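Local coordinates for protein arylalkylamine N-Acetyltransferase like 5b (Aedes aegypti, PDB 4FD4) that probably transfers acyl groups from acyl-CoA, including acetyl-CoA, to the amine of arylalkylamines such as serotonin and dopamine, at residues P30-K42 and L189-P203. Residues are numbered along the deposited sequence; the frame is centred on the assembly and turned at random.
Sequences PEEGITISYVHGK and LGDYRDEKGEKLFEP
The F201 ring slides its CD1–CE1 edge against the short helix 33-37, where its CE1 lies 3.8 Å from I34 CG2 and 3.4 Å from the carbonyl oxygen of I34. S37 meets the same edge: with OG set between its own backbone N and carbonyl carbon (chi1 78°), the hydroxyl comes within 3.3 Å of F201 CD1 and also faces the L189 methyl CD1. Its one proton can go to only one of the helix carbonyls G33 O and I34 O, and either bond would be weak, while S37 CB rests on the backbone of P203.

Two backbone hydrogen bonds flank Y38. E202 N donates to S37 O almost straight, at 2.7 Å and 171°, and V39 N returns a bond of 2.9 Å to L200 O; together they make a single beta bridge between Y38 and F201. The Y38 ring, its CG anti to the backbone N, runs side by side with L200, CE1 lying 4.2 Å from L200 CD2. It also meets F201 obliquely, the planes 56° apart, and its hydroxyl continues to a hydrogen bond with D103 of helix 99-115. L200 and F201 touch that helix too, at D103 and L107. V39 packs CB and CG2 against the L200 carbonyl and sets CG1 over the centre of one face of the H40 ring, which turns its NE2 edge toward E198 OE1, 3.8 Å away, with the carboxylate plane steeply inclined to the ring.

I34 and L189 both reach I210 on strand 209-216. An isolated beta bridge thus joins helix 33-37, near the N-terminus, to the long loop between strands 182-188 and 209-216, the last two strands of this GNAT-fold acetyltransferase.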
# COMPACT_ATOMS: atom_id res chain seq x y z
N PRO A 30 -5.16 -1.14 -11.90
CA PRO A 30 -6.32 -0.61 -12.63
C PRO A 30 -7.35 0.06 -11.74
O PRO A 30 -8.21 0.79 -12.21
CB PRO A 30 -6.93 -1.86 -13.28
CG PRO A 30 -5.77 -2.80 -13.41
CD PRO A 30 -4.94 -2.57 -12.17
N GLU A 31 -7.26 -0.18 -10.46
CA GLU A 31 -8.22 0.35 -9.56
C GLU A 31 -7.73 1.29 -8.51
O GLU A 31 -8.52 2.02 -7.95
CB GLU A 31 -8.93 -0.78 -8.86
CG GLU A 31 -9.71 -1.65 -9.78
CD GLU A 31 -10.87 -0.92 -10.38
OE1 GLU A 31 -11.10 -1.06 -11.59
OE2 GLU A 31 -11.54 -0.18 -9.63
N GLU A 32 -6.45 1.26 -8.21
CA GLU A 32 -5.87 2.08 -7.13
C GLU A 32 -6.14 3.57 -7.33
O GLU A 32 -5.78 4.14 -8.36
CB GLU A 32 -4.37 1.81 -6.98
CG GLU A 32 -3.60 2.83 -6.12
CD GLU A 32 -4.22 3.07 -4.76
OE1 GLU A 32 -4.74 2.11 -4.14
OE2 GLU A 32 -4.19 4.24 -4.30
N GLY A 33 -6.79 4.18 -6.34
CA GLY A 33 -7.17 5.58 -6.43
C GLY A 33 -6.03 6.52 -6.79
O GLY A 33 -6.17 7.37 -7.67
N ILE A 34 -4.90 6.38 -6.12
CA ILE A 34 -3.77 7.25 -6.41
C ILE A 34 -3.33 7.17 -7.88
O ILE A 34 -3.31 8.18 -8.57
CB ILE A 34 -2.59 7.02 -5.43
CG1 ILE A 34 -3.01 7.44 -4.02
CG2 ILE A 34 -1.35 7.79 -5.87
CD1 ILE A 34 -1.99 7.10 -2.93
N THR A 35 -3.01 5.97 -8.36
CA THR A 35 -2.52 5.81 -9.73
C THR A 35 -3.51 6.23 -10.84
O THR A 35 -3.10 6.89 -11.79
CB THR A 35 -1.90 4.38 -9.95
OG1 THR A 35 -2.00 3.98 -11.33
CG2 THR A 35 -2.58 3.37 -9.09
N ILE A 36 -4.80 5.91 -10.70
CA ILE A 36 -5.76 6.25 -11.77
C ILE A 36 -6.33 7.67 -11.69
O ILE A 36 -6.95 8.14 -12.64
CB ILE A 36 -6.93 5.23 -11.89
CG1 ILE A 36 -7.84 5.30 -10.67
CG2 ILE A 36 -6.39 3.82 -12.12
CD1 ILE A 36 -9.20 4.65 -10.89
N SER A 37 -6.14 8.36 -10.57
CA SER A 37 -6.61 9.74 -10.47
C SER A 37 -5.59 10.74 -11.02
O SER A 37 -5.86 11.94 -11.13
CB SER A 37 -6.95 10.09 -9.03
OG SER A 37 -5.77 10.36 -8.29
N TYR A 38 -4.41 10.23 -11.38
CA TYR A 38 -3.30 11.06 -11.81
C TYR A 38 -3.65 11.86 -13.06
O TYR A 38 -4.20 11.33 -14.03
CB TYR A 38 -2.05 10.22 -12.08
CG TYR A 38 -0.78 11.02 -12.30
CD1 TYR A 38 -0.27 11.87 -11.33
CD2 TYR A 38 -0.07 10.90 -13.48
CE1 TYR A 38 0.91 12.58 -11.53
CE2 TYR A 38 1.11 11.61 -13.70
CZ TYR A 38 1.59 12.45 -12.72
OH TYR A 38 2.75 13.14 -12.94
N VAL A 39 -3.30 13.14 -13.01
CA VAL A 39 -3.61 14.14 -14.02
C VAL A 39 -3.08 13.85 -15.43
O VAL A 39 -3.74 14.18 -16.42
CB VAL A 39 -3.13 15.52 -13.53
CG1 VAL A 39 -2.67 16.39 -14.69
CG2 VAL A 39 -4.22 16.19 -12.71
N HIS A 40 -1.90 13.25 -15.54
CA HIS A 40 -1.28 13.06 -16.85
C HIS A 40 -1.35 11.63 -17.40
O HIS A 40 -0.58 11.27 -18.29
CB HIS A 40 0.17 13.55 -16.86
CG HIS A 40 0.34 14.96 -16.37
ND1 HIS A 40 -0.18 16.05 -17.04
CD2 HIS A 40 0.96 15.45 -15.27
CE1 HIS A 40 0.12 17.15 -16.37
NE2 HIS A 40 0.81 16.81 -15.29
N GLY A 41 -2.26 10.82 -16.88
CA GLY A 41 -2.39 9.44 -17.32
C GLY A 41 -2.61 8.47 -16.18
O GLY A 41 -1.94 8.54 -15.14
N LYS A 42 -3.56 7.55 -16.36
CA LYS A 42 -3.94 6.64 -15.29
C LYS A 42 -3.06 5.38 -15.21
O LYS A 42 -3.09 4.67 -14.20
CB LYS A 42 -5.42 6.24 -15.44
CG LYS A 42 -5.73 5.50 -16.75
CD LYS A 42 -7.22 5.16 -16.87
CE LYS A 42 -8.09 6.41 -16.80
NZ LYS A 42 -8.63 6.67 -15.43
N LEU A 189 -7.45 13.77 -1.50
CA LEU A 189 -6.62 13.62 -2.69
C LEU A 189 -6.65 14.83 -3.62
O LEU A 189 -5.60 15.30 -4.08
CB LEU A 189 -7.05 12.38 -3.47
CG LEU A 189 -5.97 11.35 -3.81
CD1 LEU A 189 -6.42 10.48 -4.97
CD2 LEU A 189 -4.67 12.05 -4.15
N GLY A 190 -7.84 15.33 -3.92
CA GLY A 190 -7.98 16.47 -4.83
C GLY A 190 -7.43 17.77 -4.25
O GLY A 190 -7.16 18.72 -4.97
N ASP A 191 -7.28 17.81 -2.93
CA ASP A 191 -6.71 18.98 -2.28
C ASP A 191 -5.17 18.96 -2.26
O ASP A 191 -4.54 19.95 -1.89
CB ASP A 191 -7.27 19.15 -0.86
CG ASP A 191 -8.75 19.51 -0.86
OD1 ASP A 191 -9.26 19.98 -1.90
OD2 ASP A 191 -9.40 19.32 0.19
N TYR A 192 -4.58 17.84 -2.65
CA TYR A 192 -3.12 17.73 -2.66
C TYR A 192 -2.48 18.70 -3.65
O TYR A 192 -2.94 18.85 -4.79
CB TYR A 192 -2.64 16.29 -2.97
CG TYR A 192 -1.13 16.19 -3.09
CD1 TYR A 192 -0.32 16.22 -1.96
CD2 TYR A 192 -0.52 16.08 -4.33
CE1 TYR A 192 1.07 16.14 -2.06
CE2 TYR A 192 0.87 16.00 -4.44
CZ TYR A 192 1.65 16.03 -3.30
OH TYR A 192 3.02 15.95 -3.40
N ARG A 193 -1.41 19.36 -3.20
CA ARG A 193 -0.61 20.26 -4.01
C ARG A 193 0.85 19.97 -3.74
O ARG A 193 1.26 19.89 -2.58
CB ARG A 193 -0.90 21.71 -3.60
CG ARG A 193 -2.31 22.18 -3.86
CD ARG A 193 -2.61 22.21 -5.35
NE ARG A 193 -3.94 22.74 -5.58
CZ ARG A 193 -5.05 22.01 -5.49
NH1 ARG A 193 -4.97 20.72 -5.16
NH2 ARG A 193 -6.24 22.57 -5.71
N ASP A 194 1.67 19.81 -4.78
CA ASP A 194 3.10 19.62 -4.54
C ASP A 194 3.77 20.97 -4.20
O ASP A 194 3.08 21.97 -3.99
CB ASP A 194 3.78 18.90 -5.71
CG ASP A 194 3.87 19.75 -6.96
OD1 ASP A 194 3.37 20.90 -6.94
OD2 ASP A 194 4.43 19.27 -7.96
N GLU A 195 5.10 20.99 -4.12
CA GLU A 195 5.82 22.21 -3.74
C GLU A 195 5.71 23.31 -4.80
O GLU A 195 5.92 24.49 -4.51
CB GLU A 195 7.29 21.91 -3.40
CG GLU A 195 8.22 21.78 -4.60
CD GLU A 195 8.20 20.40 -5.23
OE1 GLU A 195 7.49 19.52 -4.71
OE2 GLU A 195 8.89 20.20 -6.25
N LYS A 196 5.37 22.91 -6.02
CA LYS A 196 5.17 23.84 -7.13
C LYS A 196 3.81 24.50 -7.05
O LYS A 196 3.54 25.47 -7.76
CB LYS A 196 5.28 23.09 -8.47
CG LYS A 196 6.69 22.98 -9.04
CD LYS A 196 7.74 23.00 -7.95
CE LYS A 196 9.15 23.03 -8.55
NZ LYS A 196 10.21 23.24 -7.51
N GLY A 197 2.95 23.96 -6.19
CA GLY A 197 1.58 24.42 -6.09
C GLY A 197 0.66 23.71 -7.06
O GLY A 197 -0.50 24.11 -7.23
N GLU A 198 1.15 22.66 -7.70
CA GLU A 198 0.41 21.97 -8.75
C GLU A 198 -0.55 20.90 -8.22
O GLU A 198 -0.17 20.06 -7.38
CB GLU A 198 1.38 21.34 -9.74
CG GLU A 198 0.75 20.87 -11.04
CD GLU A 198 1.78 20.45 -12.07
OE1 GLU A 198 1.39 19.79 -13.06
OE2 GLU A 198 2.98 20.78 -11.90
N LYS A 199 -1.76 20.90 -8.72
CA LYS A 199 -2.75 19.89 -8.48
C LYS A 199 -2.50 18.70 -9.37
O LYS A 199 -2.58 18.82 -10.56
CB LYS A 199 -4.10 20.45 -8.84
CG LYS A 199 -5.24 19.64 -8.38
CD LYS A 199 -6.44 19.94 -9.19
CE LYS A 199 -7.44 18.90 -8.99
NZ LYS A 199 -7.96 18.92 -7.65
N LEU A 200 -2.20 17.53 -8.80
CA LEU A 200 -1.72 16.42 -9.61
C LEU A 200 -2.68 15.23 -9.65
O LEU A 200 -2.49 14.31 -10.44
CB LEU A 200 -0.35 15.96 -9.11
CG LEU A 200 0.81 16.86 -9.51
CD1 LEU A 200 2.05 16.52 -8.70
CD2 LEU A 200 1.08 16.74 -11.00
N PHE A 201 -3.69 15.25 -8.80
CA PHE A 201 -4.62 14.14 -8.73
C PHE A 201 -6.06 14.63 -8.80
O PHE A 201 -6.43 15.58 -8.13
CB PHE A 201 -4.38 13.34 -7.46
CG PHE A 201 -3.00 12.75 -7.38
CD1 PHE A 201 -2.71 11.53 -7.97
CD2 PHE A 201 -1.98 13.43 -6.73
CE1 PHE A 201 -1.44 10.99 -7.90
CE2 PHE A 201 -0.70 12.90 -6.66
CZ PHE A 201 -0.43 11.68 -7.24
N GLU A 202 -6.85 13.96 -9.63
CA GLU A 202 -8.23 14.34 -9.88
C GLU A 202 -9.11 13.10 -9.82
O GLU A 202 -9.49 12.56 -10.85
CB GLU A 202 -8.34 14.98 -11.26
CG GLU A 202 -9.27 16.19 -11.32
CD GLU A 202 -8.75 17.26 -12.27
OE1 GLU A 202 -8.61 18.42 -11.83
OE2 GLU A 202 -8.48 16.94 -13.45
N PRO A 203 -9.44 12.65 -8.60
CA PRO A 203 -10.23 11.42 -8.50
C PRO A 203 -11.64 11.61 -9.06
O PRO A 203 -12.39 12.46 -8.57
CB PRO A 203 -10.28 11.16 -6.98
CG PRO A 203 -10.05 12.50 -6.35
CD PRO A 203 -9.16 13.25 -7.29